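Local atomic coordinates of RagA protein (PDB entry 6SLN), a protein that probably imports nutrients across the outer membrane of Porphyromonas gingivalis as a TonB-dependent barrel receptor with an internal plug domain. Residues L110-V115 with Q313-F318; M175-F180 with F346-G351. All blocks are in the same frame, centred on the assembly; numbering follows the deposited sequence.

Contact 1: L110-V115 with Q313-F318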
loop_
_atom_site.group_PDB
_atom_site.type_symbol
_atom_site.label_atom_id
_atom_site.label_comp_id
_atom_site.label_asym_id
_atom_site.label_seq_id
_atom_site.Cartn_x
_atom_site.Cartn_y
_atom_site.Cartn_z
ATOM N N LEU A 110 -12.148 4.746 -37.721
ATOM C CA LEU A 110 -11.908 4.707 -36.284
ATOM C C LEU A 110 -13.056 4.112 -35.474
ATOM O O LEU A 110 -12.833 3.713 -34.325
ATOM C CB LEU A 110 -11.625 6.125 -35.760
ATOM C CG LEU A 110 -10.440 6.897 -36.358
ATOM C CD1 LEU A 110 -10.503 8.388 -36.010
ATOM C CD2 LEU A 110 -9.133 6.302 -35.871
ATOM N N ALA A 111 -14.258 4.018 -36.047
ATOM C CA ALA A 111 -15.492 3.816 -35.294
ATOM C C ALA A 111 -15.780 2.348 -35.004
ATOM O O ALA A 111 -15.561 1.481 -35.854
ATOM C CB ALA A 111 -16.678 4.409 -36.059
ATOM N N GLU A 112 -16.298 2.091 -33.797
ATOM C CA GLU A 112 -16.824 0.799 -33.360
ATOM C C GLU A 112 -15.993 -0.386 -33.835
ATOM O O GLU A 112 -16.310 -1.000 -34.858
ATOM C CB GLU A 112 -18.278 0.624 -33.826
ATOM C CG GLU A 112 -19.284 1.632 -33.254
ATOM C CD GLU A 112 -19.960 1.152 -31.965
ATOM O OE1 GLU A 112 -19.526 1.598 -30.879
ATOM O OE2 GLU A 112 -20.913 0.330 -32.038
ATOM N N LYS A 113 -14.932 -0.722 -33.110
ATOM C CA LYS A 113 -14.086 -1.827 -33.525
ATOM C C LYS A 113 -13.853 -2.756 -32.342
ATOM O O LYS A 113 -13.716 -2.300 -31.206
ATOM C CB LYS A 113 -12.744 -1.328 -34.103
ATOM C CG LYS A 113 -12.895 -0.552 -35.429
ATOM C CD LYS A 113 -11.770 -0.814 -36.430
ATOM C CE LYS A 113 -12.306 -1.066 -37.854
ATOM N NZ LYS A 113 -12.988 0.110 -38.476
ATOM N N PRO A 114 -13.823 -4.049 -32.571
ATOM C CA PRO A 114 -13.949 -4.982 -31.448
ATOM C C PRO A 114 -12.655 -5.221 -30.696
ATOM O O PRO A 114 -12.507 -6.281 -30.076
ATOM C CB PRO A 114 -14.439 -6.266 -32.123
ATOM C CG PRO A 114 -13.856 -6.205 -33.505
ATOM C CD PRO A 114 -13.737 -4.742 -33.872
ATOM N N VAL A 115 -11.716 -4.274 -30.731
ATOM C CA VAL A 115 -10.571 -4.329 -29.831
ATOM C C VAL A 115 -10.353 -2.958 -29.199
ATOM O O VAL A 115 -10.723 -1.923 -29.764
ATOM C CB VAL A 115 -9.283 -4.807 -30.531
ATOM C CG1 VAL A 115 -9.274 -6.331 -30.653
ATOM C CG2 VAL A 115 -9.127 -4.132 -31.879
ATOM N N GLN A 313 -20.067 -4.094 -26.729
ATOM C CA GLN A 313 -19.917 -2.668 -26.464
ATOM C C GLN A 313 -21.203 -1.910 -26.789
ATOM O O GLN A 313 -21.880 -2.197 -27.784
ATOM C CB GLN A 313 -18.728 -2.070 -27.239
ATOM C CG GLN A 313 -18.941 -1.802 -28.739
ATOM C CD GLN A 313 -17.646 -1.404 -29.459
ATOM O OE1 GLN A 313 -17.391 -0.221 -29.703
ATOM N NE2 GLN A 313 -16.821 -2.397 -29.797
ATOM N N GLY A 314 -21.524 -0.940 -25.929
ATOM C CA GLY A 314 -22.643 -0.047 -26.120
ATOM C C GLY A 314 -22.190 1.405 -26.091
ATOM O O GLY A 314 -21.011 1.710 -25.908
ATOM N N ASP A 315 -23.166 2.300 -26.229
ATOM C CA ASP A 315 -22.854 3.640 -26.700
ATOM C C ASP A 315 -24.064 4.557 -26.778
ATOM O O ASP A 315 -25.080 4.173 -27.367
ATOM C CB ASP A 315 -22.269 3.520 -28.093
ATOM C CG ASP A 315 -21.118 4.373 -28.277
ATOM O OD1 ASP A 315 -20.944 5.245 -27.414
ATOM O OD2 ASP A 315 -20.391 4.165 -29.261
ATOM N N ILE A 316 -23.979 5.772 -26.242
ATOM C CA ILE A 316 -25.024 6.754 -26.533
ATOM C C ILE A 316 -24.380 8.134 -26.551
ATOM O O ILE A 316 -23.539 8.445 -25.703
ATOM C CB ILE A 316 -26.241 6.655 -25.565
ATOM C CG1 ILE A 316 -27.408 7.502 -26.060
ATOM C CG2 ILE A 316 -25.916 7.036 -24.138
ATOM C CD1 ILE A 316 -28.731 6.797 -25.940
ATOM N N SER A 317 -24.735 8.932 -27.566
ATOM C CA SER A 317 -24.157 10.243 -27.824
ATOM C C SER A 317 -25.238 11.305 -27.796
ATOM O O SER A 317 -26.371 11.070 -28.236
ATOM C CB SER A 317 -23.464 10.325 -29.198
ATOM O OG SER A 317 -22.483 9.325 -29.362
ATOM N N PHE A 318 -24.860 12.486 -27.320
ATOM C CA PHE A 318 -25.691 13.672 -27.410
ATOM C C PHE A 318 -24.826 14.787 -27.975
ATOM O O PHE A 318 -23.664 14.936 -27.574
ATOM C CB PHE A 318 -26.275 14.023 -26.042
ATOM C CG PHE A 318 -27.039 12.890 -25.422
ATOM C CD1 PHE A 318 -28.356 12.653 -25.778
ATOM C CD2 PHE A 318 -26.428 12.020 -24.535
ATOM C CE1 PHE A 318 -29.057 11.595 -25.237
ATOM C CE2 PHE A 318 -27.128 10.958 -23.985
ATOM C CZ PHE A 318 -28.441 10.746 -24.340
#
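Glu112, in a loop of the plug, pushes the end of its carboxylate between the side chains of Gln313 and Asp315, two residues apart on a barrel strand and directed at the same loop. The chain of Glu112 gets there by a bend: CG lies beside the backbone N, opposite the carbonyl carbon, and the turn at chi2 (-92°) swings the carboxylate round toward the strand. OE1 does the touching on both sides. Glu112 OE1 lies 3.8 Å from Gln313 CD, and the Gln313 amide is turned 73° against the carboxylate, so that the two flat groups meet steeply rather than stacking. Beyond its CG the Gln313 chain runs extended, which carries the amide past Glu112 to the backbone of Lys113 and Pro114.

Against Asp315 the relation differs. The two acidic chains run past each other in opposite directions, with their carboxylate planes 29° apart, and Glu112 OE1 is 3.2 Å from Asp315 OD2. These like charges lie close, with the side-chain amide of Asn178 beside both acids. Asp315 is held from outside the two segments, OD1 accepting from Asn176 ND2 and OD2 from Asn222 ND2.

A loop of the plug domain thus lies against the barrel wall, as in TonB-dependent receptors. Strand 309-322 is paired antiparallel with strands 218-230 and 325-337, and Gln313 and Asp315 bond through their backbones to Ser224 and Asn222 of the former. The plug loop follows strand 102-106, and Pro114 also leans on Gln988 and Val990 of the C-terminal barrel strand 986-996.

Contact 2: M175-F180 with F346-G351. With C8E ((hydroxyethyloxy)tri(ethyloxy)octane), chain I.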
loop_
_atom_site.group_PDB
_atom_site.type_symbol
_atom_site.label_atom_id
_atom_site.label_comp_id
_atom_site.label_asym_id
_atom_site.label_seq_id
_atom_site.Cartn_x
_atom_site.Cartn_y
_atom_site.Cartn_z
ATOM N N MET A 175 -10.473 5.667 -23.632
ATOM C CA MET A 175 -11.371 6.603 -24.293
ATOM C C MET A 175 -12.249 5.873 -25.304
ATOM O O MET A 175 -11.837 4.885 -25.918
ATOM C CB MET A 175 -10.594 7.709 -25.016
ATOM C CG MET A 175 -9.619 8.538 -24.165
ATOM S SD MET A 175 -9.316 10.102 -25.013
ATOM C CE MET A 175 -8.467 11.039 -23.751
ATOM N N ASN A 176 -13.458 6.382 -25.484
ATOM C CA ASN A 176 -14.393 5.829 -26.454
ATOM C C ASN A 176 -14.038 6.355 -27.844
ATOM O O ASN A 176 -14.232 7.545 -28.128
ATOM C CB ASN A 176 -15.828 6.191 -26.043
ATOM C CG ASN A 176 -16.894 5.618 -26.970
ATOM O OD1 ASN A 176 -16.605 4.952 -27.972
ATOM N ND2 ASN A 176 -18.151 5.897 -26.637
ATOM N N PRO A 177 -13.539 5.497 -28.744
ATOM C CA PRO A 177 -13.063 5.986 -30.049
ATOM C C PRO A 177 -14.166 6.470 -30.955
ATOM O O PRO A 177 -13.866 7.091 -31.983
ATOM C CB PRO A 177 -12.363 4.766 -30.651
ATOM C CG PRO A 177 -12.408 3.692 -29.577
ATOM C CD PRO A 177 -13.539 4.029 -28.686
ATOM N N ASN A 178 -15.429 6.197 -30.627
ATOM C CA ASN A 178 -16.526 6.779 -31.385
ATOM C C ASN A 178 -16.628 8.276 -31.185
ATOM O O ASN A 178 -17.304 8.946 -31.975
ATOM C CB ASN A 178 -17.838 6.141 -30.981
ATOM C CG ASN A 178 -18.271 5.110 -31.949
ATOM O OD1 ASN A 178 -18.536 3.983 -31.568
ATOM N ND2 ASN A 178 -18.337 5.476 -33.222
ATOM N N ASP A 179 -16.013 8.798 -30.121
ATOM C CA ASP A 179 -15.920 10.232 -29.895
ATOM C C ASP A 179 -14.860 10.900 -30.759
ATOM O O ASP A 179 -14.764 12.130 -30.737
ATOM C CB ASP A 179 -15.627 10.503 -28.422
ATOM C CG ASP A 179 -16.645 9.868 -27.514
ATOM O OD1 ASP A 179 -17.783 9.676 -27.976
ATOM O OD2 ASP A 179 -16.313 9.562 -26.351
ATOM N N PHE A 180 -14.083 10.123 -31.522
ATOM C CA PHE A 180 -13.016 10.649 -32.366
ATOM C C PHE A 180 -13.566 11.094 -33.715
ATOM O O PHE A 180 -14.226 10.319 -34.418
ATOM C CB PHE A 180 -11.927 9.601 -32.575
ATOM C CG PHE A 180 -11.241 9.160 -31.310
ATOM C CD1 PHE A 180 -11.456 9.815 -30.115
ATOM C CD2 PHE A 180 -10.369 8.087 -31.328
ATOM C CE1 PHE A 180 -10.812 9.407 -28.969
ATOM C CE2 PHE A 180 -9.724 7.672 -30.183
ATOM C CZ PHE A 180 -9.942 8.330 -29.005
ATOM N N PHE A 346 -10.065 -6.374 -21.455
ATOM C CA PHE A 346 -10.093 -4.936 -21.306
ATOM C C PHE A 346 -11.559 -4.563 -21.228
ATOM O O PHE A 346 -12.294 -4.739 -22.207
ATOM C CB PHE A 346 -9.414 -4.249 -22.483
ATOM C CG PHE A 346 -9.123 -2.804 -22.253
ATOM C CD1 PHE A 346 -10.112 -1.854 -22.403
ATOM C CD2 PHE A 346 -7.863 -2.398 -21.892
ATOM C CE1 PHE A 346 -9.846 -0.533 -22.197
ATOM C CE2 PHE A 346 -7.597 -1.084 -21.691
ATOM C CZ PHE A 346 -8.590 -0.148 -21.846
ATOM N N LYS A 347 -11.990 -4.091 -20.062
ATOM C CA LYS A 347 -13.316 -3.515 -19.898
ATOM C C LYS A 347 -13.170 -2.022 -19.631
ATOM O O LYS A 347 -12.266 -1.601 -18.903
ATOM C CB LYS A 347 -14.097 -4.188 -18.752
ATOM C CG LYS A 347 -13.744 -5.653 -18.500
ATOM C CD LYS A 347 -14.809 -6.350 -17.639
ATOM C CE LYS A 347 -14.429 -7.802 -17.329
ATOM N NZ LYS A 347 -13.369 -7.884 -16.280
ATOM N N ARG A 348 -14.047 -1.220 -20.224
ATOM C CA ARG A 348 -14.074 0.200 -19.908
ATOM C C ARG A 348 -15.513 0.695 -19.863
ATOM O O ARG A 348 -16.376 0.203 -20.597
ATOM C CB ARG A 348 -13.242 1.024 -20.914
ATOM C CG ARG A 348 -14.006 1.524 -22.137
ATOM C CD ARG A 348 -13.249 2.652 -22.842
ATOM N NE ARG A 348 -12.524 2.179 -24.016
ATOM C CZ ARG A 348 -13.089 1.864 -25.178
ATOM N NH1 ARG A 348 -14.396 1.967 -25.348
ATOM N NH2 ARG A 348 -12.339 1.438 -26.178
ATOM N N TYR A 349 -15.761 1.641 -18.957
ATOM C CA TYR A 349 -16.987 2.430 -18.890
ATOM C C TYR A 349 -16.590 3.886 -19.110
ATOM O O TYR A 349 -15.917 4.482 -18.261
ATOM C CB TYR A 349 -17.687 2.263 -17.544
ATOM C CG TYR A 349 -17.972 0.830 -17.151
ATOM C CD1 TYR A 349 -16.958 0.002 -16.694
ATOM C CD2 TYR A 349 -19.261 0.307 -17.220
ATOM C CE1 TYR A 349 -17.212 -1.304 -16.332
ATOM C CE2 TYR A 349 -19.518 -0.997 -16.854
ATOM C CZ TYR A 349 -18.488 -1.796 -16.410
ATOM O OH TYR A 349 -18.723 -3.100 -16.042
ATOM N N SER A 350 -17.005 4.461 -20.238
ATOM C CA SER A 350 -16.535 5.769 -20.666
ATOM C C SER A 350 -17.556 6.854 -20.374
ATOM O O SER A 350 -18.766 6.646 -20.476
ATOM C CB SER A 350 -16.247 5.796 -22.169
ATOM O OG SER A 350 -15.722 4.574 -22.632
ATOM N N GLY A 351 -17.049 8.031 -20.055
ATOM C CA GLY A 351 -17.850 9.231 -20.139
ATOM C C GLY A 351 -17.051 10.333 -20.803
ATOM O O GLY A 351 -15.840 10.462 -20.573
HETATM C C1 C8E I . -22.217 2.822 -19.209
HETATM C C2 C8E I . -22.348 3.947 -18.180
HETATM C C3 C8E I . -21.285 5.040 -18.332
HETATM C C4 C8E I . -20.786 5.566 -16.974
HETATM C C5 C8E I . -19.326 6.035 -17.031
HETATM C C6 C8E I . -18.996 7.268 -16.180
HETATM C C7 C8E I . -17.481 7.502 -16.090
HETATM C C8 C8E I . -17.066 8.098 -14.737
HETATM O O9 C8E I . -15.711 7.812 -14.427
HETATM C C10 C8E I . -14.947 8.930 -14.002
HETATM C C11 C8E I . -13.737 8.479 -13.170
HETATM O O12 C8E I . -13.023 9.575 -12.612
HETATM C C13 C8E I . -12.193 9.254 -11.499
HETATM C C14 C8E I . -10.952 10.163 -11.497
HETATM O O15 C8E I . -10.248 10.278 -10.270
HETATM C C16 C8E I . -10.277 11.603 -9.751
HETATM C C17 C8E I . -10.019 12.708 -10.798
HETATM O O18 C8E I . -10.359 14.019 -10.340
HETATM C C19 C8E I . -9.889 15.079 -11.161
HETATM C C20 C8E I . -9.909 16.413 -10.406
HETATM O O21 C8E I . -9.685 17.545 -11.232
#
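The guanidinium of Arg348 receives the backbone of Met175 and Asn176 over one of its faces. Met175 O stands 3.2 Å above the plane, displaced toward the rim, and Asn176 CA lies higher on that same side. Pro177 CD comes up obliquely, 3.8 Å from Arg348 NH2. Although Met175 O is near NE and NH2, it sits above them at poor angles for hydrogen bonding; NE is instead bonded to Ala173 O, just before the segment, which helps to fix the rotation of the group. A bend at chi3 (100°) turns that face to the backbone of Met175 and Asn176. At the end of the segment, where strand 180-186 begins, the ring of Phe180 carries Pro177 CA on one face, 3.6 Å above its centre, while at the edge of the Tyr349 ring, near its plane, lies C1 of the detergent C8E.

The plug segment is folded as an Asx turn running into a short 3-10 segment at 177-179. With CG of Asn176 anti to its own N, OD1 accepts from Asn178 N at 3.2 Å; the bond is fairly straight (156° at the hydrogen), but the donor lies 53° out of the carbonyl plane. Asn176 O also accepts from the backbone N of Asp179, and Asn176 ND2 donates to Asp315 OD1 on barrel strand 309-322.

Ser350, two residues along from Arg348 and also pointing at the plug, sets OG 3.8 Å from Asn176 CB. Between them Tyr349 points away from the plug, its ring meeting that of Tyr333, and the octyl tail of the detergent passes across the strand there, C8E C5 lying 3.5 Å from Ser350 O.

In the fold
The centres of the two contacts lie about 7 Å apart, on the same side of the chain's centre, and each joins the plug domain to the inner side of the barrel. Their segments alternate along the chain: both plug segments, 110-115 and then 175-180, come first, followed by 313-318 and 346-351. The barrel strands concerned, 309-322 and 345-360, are separated by strand 325-337, which pairs with both. The two contacts also touch each other, the plug segment of contact 2 reaching both segments of contact 1. Neighbouring plug loops thus rest on one patch of barrel wall, consistent with a plug seated inside a TonB-dependent receptor.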